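Local coordinates for neurotrypsin (Mus musculus, PDB 6H8M), which acts as a secreted serine protease with a role in neuronal plasticity and is represented here by its third scavenger receptor cysteine-rich domain, at residues Met70-Cys75 / Gln88-His93; Leu47-Pro52 / Val103-Leu108. All coordinates share one frame; numbering follows the deposited sequence.

Both contacts are surface contacts of one SRCR domain, on opposite sides of its centre, with their own centres about 24 Å apart and nearest atoms about 10 Å apart. They hold different elements. Interaction 1 joins the end of strand 68-74 to the loop that follows strand 86-87, at the edge of the mixed sheet; interaction 2 ties the loop after helix 37-46 to the end of strand 102-105. The chemistry differs accordingly: 70-75 / 88-93 rests on an acid beside a histidine, one weak backbone bond and a lysine chain lying against a glutamine amide, whereas 47-52 / 103-108 has two well-formed hydrogen bonds, a bridging water and a sulfur-aromatic touch. Each contains one half-cystine, Cys75 and Cys105 respectively.

Interaction 1 (Met70-Cys75 / Gln88-His93); sequences MDNVKC and QDIGRH
Asp71 and His93 make the closest approach, acid against imidazole: Asp71 OD2 stands 2.8 Å from His93 ND1, but the angle is too poor for a hydrogen bond. The carboxylate comes up obliquely, its plane turned 36° from the ring, and it is placed there by a chi1 of -77°, with CG anti to the carbonyl carbon. Its own loop helps place the ring of His93: Asp89 OD1, in plane at the ring's edge, takes a weak bond from NE2, and Gly91 O lies above one face, offset toward the rim. With alanine in place of Asp71 the carboxylate goes, and His93 would probably lose the acidic neighbour beside ND1 and be freer to turn.

Hydrogen bonding across the contact is slight. Gln88 N reaches Asn72 O at 3.1 Å with an N-H...O angle of 122°, a weak bond. Asn72 ND2 comes within 3.3 Å of Ile90 O at an unfavourable angle; its hydrogen bond goes to Asp33.

The remaining contact is van der Waals. The Lys74 chain, extended with CG anti to the backbone N, runs obliquely across the Gln88 amide: OE1 of Gln88 is 3.2 Å from Lys74 CB, and NE2 of Gln88 is 3.3 Å from Lys74 CD. Just beyond, Lys74 pairs by backbone with Val86, and Cys75 is cross-linked to Cys85.

The chemistry implies a lightly bonded surface seam. Attraction between Asp71 and His93 would depend on how far the imidazole is protonated, which Asp71 and Asp89 nearby would probably favour.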
loop_
_atom_site.group_PDB
_atom_site.type_symbol
_atom_site.label_atom_id
_atom_site.label_comp_id
_atom_site.label_asym_id
_atom_site.label_seq_id
_atom_site.Cartn_x
_atom_site.Cartn_y
_atom_site.Cartn_z
ATOM N N MET A 70 3.840 -7.243 -4.061
ATOM C CA MET A 70 3.774 -7.815 -2.721
ATOM C C MET A 70 2.329 -8.269 -2.495
ATOM O O MET A 70 1.382 -7.595 -2.958
ATOM C CB MET A 70 4.204 -6.815 -1.631
ATOM C CG MET A 70 5.457 -6.046 -1.973
ATOM S SD MET A 70 5.830 -4.641 -0.848
ATOM C CE MET A 70 7.539 -4.341 -1.278
ATOM N N ASP A 71 2.204 -9.397 -1.805
ATOM C CA ASP A 71 0.997 -10.256 -1.712
ATOM C C ASP A 71 0.460 -10.265 -0.288
ATOM O O ASP A 71 -0.785 -10.193 -0.108
ATOM C CB ASP A 71 1.280 -11.728 -2.042
ATOM C CG ASP A 71 1.434 -12.049 -3.518
ATOM O OD1 ASP A 71 0.489 -11.721 -4.293
ATOM O OD2 ASP A 71 2.508 -12.607 -3.882
ATOM N N ASN A 72 1.356 -10.322 0.706
ATOM C CA ASN A 72 0.927 -10.411 2.085
ATOM C C ASN A 72 1.961 -9.784 2.996
ATOM O O ASN A 72 2.791 -10.470 3.568
ATOM C CB ASN A 72 0.737 -11.862 2.557
ATOM C CG ASN A 72 -0.717 -12.187 2.812
ATOM O OD1 ASN A 72 -1.220 -11.975 3.917
ATOM N ND2 ASN A 72 -1.390 -12.691 1.795
ATOM N N VAL A 73 1.816 -8.488 3.196
ATOM C CA VAL A 73 2.706 -7.725 4.026
ATOM C C VAL A 73 2.160 -7.824 5.450
ATOM O O VAL A 73 0.940 -7.706 5.575
ATOM C CB VAL A 73 2.711 -6.263 3.523
ATOM C CG1 VAL A 73 3.632 -5.381 4.335
ATOM C CG2 VAL A 73 3.053 -6.169 2.045
ATOM N N LYS A 74 3.025 -8.060 6.452
ATOM C CA LYS A 74 2.681 -7.984 7.877
ATOM C C LYS A 74 3.359 -6.749 8.474
ATOM O O LYS A 74 4.539 -6.600 8.372
ATOM C CB LYS A 74 3.122 -9.226 8.658
ATOM C CG LYS A 74 2.538 -9.339 10.066
ATOM C CD LYS A 74 2.762 -10.701 10.734
ATOM C CE LYS A 74 2.349 -10.708 12.187
ATOM N NZ LYS A 74 2.170 -12.086 12.713
ATOM N N CYS A 75 2.565 -5.819 8.996
ATOM C CA CYS A 75 3.042 -4.563 9.602
ATOM C C CYS A 75 2.501 -4.576 11.048
ATOM O O CYS A 75 1.334 -4.946 11.273
ATOM C CB CYS A 75 2.522 -3.325 8.838
ATOM S SG CYS A 75 3.304 -3.001 7.200
ATOM N N GLN A 88 5.162 -12.402 4.166
ATOM C CA GLN A 88 4.552 -13.650 4.651
ATOM C C GLN A 88 4.246 -14.555 3.454
ATOM O O GLN A 88 3.728 -14.079 2.441
ATOM C CB GLN A 88 3.248 -13.381 5.414
ATOM C CG GLN A 88 3.424 -13.228 6.920
ATOM C CD GLN A 88 2.212 -12.591 7.561
ATOM O OE1 GLN A 88 1.651 -11.620 7.053
ATOM N NE2 GLN A 88 1.787 -13.146 8.685
ATOM N N ASP A 89 4.562 -15.853 3.589
ATOM C CA ASP A 89 4.061 -16.911 2.695
ATOM C C ASP A 89 2.763 -17.478 3.287
ATOM O O ASP A 89 2.731 -18.593 3.813
ATOM C CB ASP A 89 5.114 -17.997 2.444
ATOM C CG ASP A 89 6.111 -17.618 1.365
ATOM O OD1 ASP A 89 5.654 -17.260 0.257
ATOM O OD2 ASP A 89 7.332 -17.670 1.643
ATOM N N ILE A 90 1.701 -16.665 3.199
ATOM C CA ILE A 90 0.323 -17.003 3.614
ATOM C C ILE A 90 -0.567 -16.925 2.359
ATOM O O ILE A 90 -1.311 -15.964 2.165
ATOM C CB ILE A 90 -0.165 -16.075 4.762
ATOM C CG1 ILE A 90 0.694 -16.212 6.025
ATOM C CG2 ILE A 90 -1.643 -16.296 5.075
ATOM C CD1 ILE A 90 0.440 -15.148 7.058
ATOM N N GLY A 91 -0.455 -17.940 1.492
ATOM C CA GLY A 91 -1.272 -18.072 0.286
ATOM C C GLY A 91 -0.459 -18.598 -0.886
ATOM O O GLY A 91 0.780 -18.576 -0.844
ATOM N N ARG A 92 -1.174 -19.052 -1.932
ATOM C CA ARG A 92 -0.608 -19.539 -3.220
ATOM C C ARG A 92 -0.500 -18.389 -4.241
ATOM O O ARG A 92 -0.169 -18.642 -5.406
ATOM C CB ARG A 92 -1.488 -20.660 -3.785
ATOM C CG ARG A 92 -0.755 -21.706 -4.614
ATOM C CD ARG A 92 -1.675 -22.876 -4.937
ATOM N NE ARG A 92 -1.106 -23.820 -5.894
ATOM C CZ ARG A 92 -1.012 -23.613 -7.204
ATOM N NH1 ARG A 92 -1.466 -22.489 -7.733
ATOM N NH2 ARG A 92 -0.443 -24.519 -7.977
ATOM N N HIS A 93 -0.797 -17.153 -3.794
ATOM C CA HIS A 93 -0.539 -15.905 -4.513
ATOM C C HIS A 93 -1.377 -15.906 -5.802
ATOM O O HIS A 93 -0.831 -16.009 -6.915
ATOM C CB HIS A 93 0.981 -15.708 -4.717
ATOM C CG HIS A 93 1.801 -15.832 -3.466
ATOM N ND1 HIS A 93 1.802 -14.859 -2.459
ATOM C CD2 HIS A 93 2.649 -16.801 -3.048
ATOM C CE1 HIS A 93 2.619 -15.233 -1.489
ATOM N NE2 HIS A 93 3.148 -16.424 -1.828
#

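Interaction 2 (Leu47-Pro52 / Val103-Leu108); sequences LGYKGP and VICDYL
Tyr49 and Cys105 form the tightly packed side of this contact. Cys105 CB lies 3.6 Å from Tyr49 CD2, and Cys105 SG stands 4.9 Å from the centroid of the Tyr49 ring, 59° off its normal, an oblique Cys sulfur-aromatic contact. Leu47 CD1 joins more distantly, next to the same sulfur. Since Cys105 is disulfide-bonded to Cys44 of helix 37-46, the tyrosine packs beside a cross-link that already fastens this strand to the helix.

The polar half of the tight side is the hold of Asp106 on the loop. CB of Asp106 points away from the loop, yet a chi1 of -75° brings the carboxylate back, so that OD1 accepts the Gly51 N-H, with Gly51 N 2.8 Å from Asp106 OD1 and above the carboxylate plane. The Asp106 and Tyr49 side chains cross at about a right angle, carboxylate and ring planes 77° apart, with Asp106 OD1 3.4 Å from Tyr49 CB. The other oxygen, Asp106 OD2, forms a salt bridge with Lys15, so one side chain holds two loops. A beta carbon on Gly51 would collide with OD1. One ordered water, lodged between the Tyr49 and Cys105 side chains, bridges the backbones, donating to Gly51 O at 2.9 Å and accepting from Asp106 N at 3.0 Å.

Toward solvent the fit is looser. Pro52 is exposed, its ring carbon CG merely brushing Tyr107 O, although Tyr107 N donates a good bond to Pro52 O at 2.9 Å.

That last bond follows on from the antiparallel pairing of strands 53-56 and 102-105, but its donor lies one residue further along than regular pairing would give. Upstream, Gly48 ends the helix in a Schellman motif. Helix, two-stranded sheet and disulfide locked together in this way belong to the SRCR fold.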
loop_
_atom_site.group_PDB
_atom_site.type_symbol
_atom_site.label_atom_id
_atom_site.label_comp_id
_atom_site.label_asym_id
_atom_site.label_seq_id
_atom_site.Cartn_x
_atom_site.Cartn_y
_atom_site.Cartn_z
ATOM N N LEU A 47 5.834 8.406 3.567
ATOM C CA LEU A 47 5.595 9.544 2.700
ATOM C C LEU A 47 5.702 10.891 3.427
ATOM O O LEU A 47 5.650 11.926 2.773
ATOM C CB LEU A 47 4.196 9.374 2.105
ATOM C CG LEU A 47 4.043 8.314 1.020
ATOM C CD1 LEU A 47 2.565 8.142 0.665
ATOM C CD2 LEU A 47 4.850 8.674 -0.207
ATOM N N GLY A 48 5.851 10.862 4.739
ATOM C CA GLY A 48 6.098 12.075 5.507
ATOM C C GLY A 48 4.868 12.659 6.144
ATOM O O GLY A 48 4.979 13.716 6.730
ATOM N N TYR A 49 3.735 11.929 6.173
ATOM C CA TYR A 49 2.532 12.362 6.825
ATOM C C TYR A 49 2.547 11.816 8.268
ATOM O O TYR A 49 3.102 10.774 8.535
ATOM C CB TYR A 49 1.287 11.926 6.058
ATOM C CG TYR A 49 1.268 12.471 4.662
ATOM C CD1 TYR A 49 1.249 13.841 4.471
ATOM C CD2 TYR A 49 1.492 11.668 3.567
ATOM C CE1 TYR A 49 1.359 14.392 3.205
ATOM C CE2 TYR A 49 1.548 12.194 2.288
ATOM C CZ TYR A 49 1.517 13.558 2.113
ATOM O OH TYR A 49 1.554 14.075 0.858
ATOM N N LYS A 50 1.937 12.563 9.179
ATOM C CA LYS A 50 2.036 12.322 10.612
ATOM C C LYS A 50 0.681 11.962 11.227
ATOM O O LYS A 50 0.643 11.485 12.385
ATOM C CB LYS A 50 2.546 13.586 11.308
ATOM C CG LYS A 50 3.787 14.179 10.675
ATOM C CD LYS A 50 5.015 13.280 10.806
ATOM C CE LYS A 50 6.225 13.856 10.106
ATOM N NZ LYS A 50 7.475 13.639 10.866
ATOM N N GLY A 51 -0.411 12.290 10.542
ATOM C CA GLY A 51 -1.766 12.148 11.106
ATOM C C GLY A 51 -2.335 10.734 10.976
ATOM O O GLY A 51 -1.626 9.799 10.584
ATOM N N PRO A 52 -3.637 10.563 11.290
ATOM C CA PRO A 52 -4.305 9.266 11.214
ATOM C C PRO A 52 -4.304 8.822 9.736
ATOM O O PRO A 52 -4.327 9.687 8.864
ATOM C CB PRO A 52 -5.740 9.510 11.724
ATOM C CG PRO A 52 -5.775 10.930 12.217
ATOM C CD PRO A 52 -4.574 11.643 11.644
ATOM N N VAL A 103 -4.528 3.882 0.255
ATOM C CA VAL A 103 -4.496 4.558 1.506
ATOM C C VAL A 103 -5.152 5.945 1.379
ATOM O O VAL A 103 -5.147 6.488 0.272
ATOM C CB VAL A 103 -3.069 4.745 2.041
ATOM C CG1 VAL A 103 -2.349 3.398 2.153
ATOM C CG2 VAL A 103 -2.255 5.689 1.196
ATOM N N ILE A 104 -5.557 6.491 2.534
ATOM C CA ILE A 104 -5.748 7.884 2.771
ATOM C C ILE A 104 -4.883 8.322 3.931
ATOM O O ILE A 104 -5.084 7.854 5.026
ATOM C CB ILE A 104 -7.211 8.204 3.054
ATOM C CG1 ILE A 104 -8.091 7.768 1.902
ATOM C CG2 ILE A 104 -7.366 9.714 3.336
ATOM C CD1 ILE A 104 -9.520 7.836 2.246
ATOM N N CYS A 105 -3.943 9.246 3.689
ATOM C CA CYS A 105 -3.108 9.801 4.727
ATOM C C CYS A 105 -3.706 11.104 5.279
ATOM O O CYS A 105 -4.403 11.802 4.587
ATOM C CB CYS A 105 -1.717 10.103 4.199
ATOM S SG CYS A 105 -0.904 8.749 3.302
ATOM N N ASP A 106 -3.449 11.357 6.577
ATOM C CA ASP A 106 -3.950 12.538 7.262
ATOM C C ASP A 106 -5.477 12.587 7.115
ATOM O O ASP A 106 -6.078 13.612 6.759
ATOM C CB ASP A 106 -3.255 13.811 6.786
ATOM C CG ASP A 106 -1.832 13.970 7.313
ATOM O OD1 ASP A 106 -1.304 13.003 7.973
ATOM O OD2 ASP A 106 -1.245 14.996 6.987
ATOM N N TYR A 107 -6.116 11.443 7.396
ATOM C CA TYR A 107 -7.540 11.278 7.210
ATOM C C TYR A 107 -8.264 12.214 8.181
ATOM O O TYR A 107 -7.875 12.278 9.333
ATOM C CB TYR A 107 -7.913 9.816 7.442
ATOM C CG TYR A 107 -9.398 9.577 7.365
ATOM C CD1 TYR A 107 -10.017 9.273 6.157
ATOM C CD2 TYR A 107 -10.185 9.688 8.500
ATOM C CE1 TYR A 107 -11.390 9.082 6.085
ATOM C CE2 TYR A 107 -11.560 9.541 8.443
ATOM C CZ TYR A 107 -12.150 9.192 7.239
ATOM O OH TYR A 107 -13.484 9.014 7.197
ATOM N N LEU A 108 -9.237 12.973 7.667
ATOM C CA LEU A 108 -9.984 13.994 8.462
ATOM C C LEU A 108 -11.473 13.640 8.433
ATOM O O LEU A 108 -12.037 13.515 7.351
ATOM C CB LEU A 108 -9.761 15.379 7.843
ATOM C CG LEU A 108 -8.741 16.307 8.511
ATOM C CD1 LEU A 108 -8.589 17.594 7.702
ATOM C CD2 LEU A 108 -9.140 16.643 9.949
HETATM O O HOH W 1 -1.152 9.845 7.709
#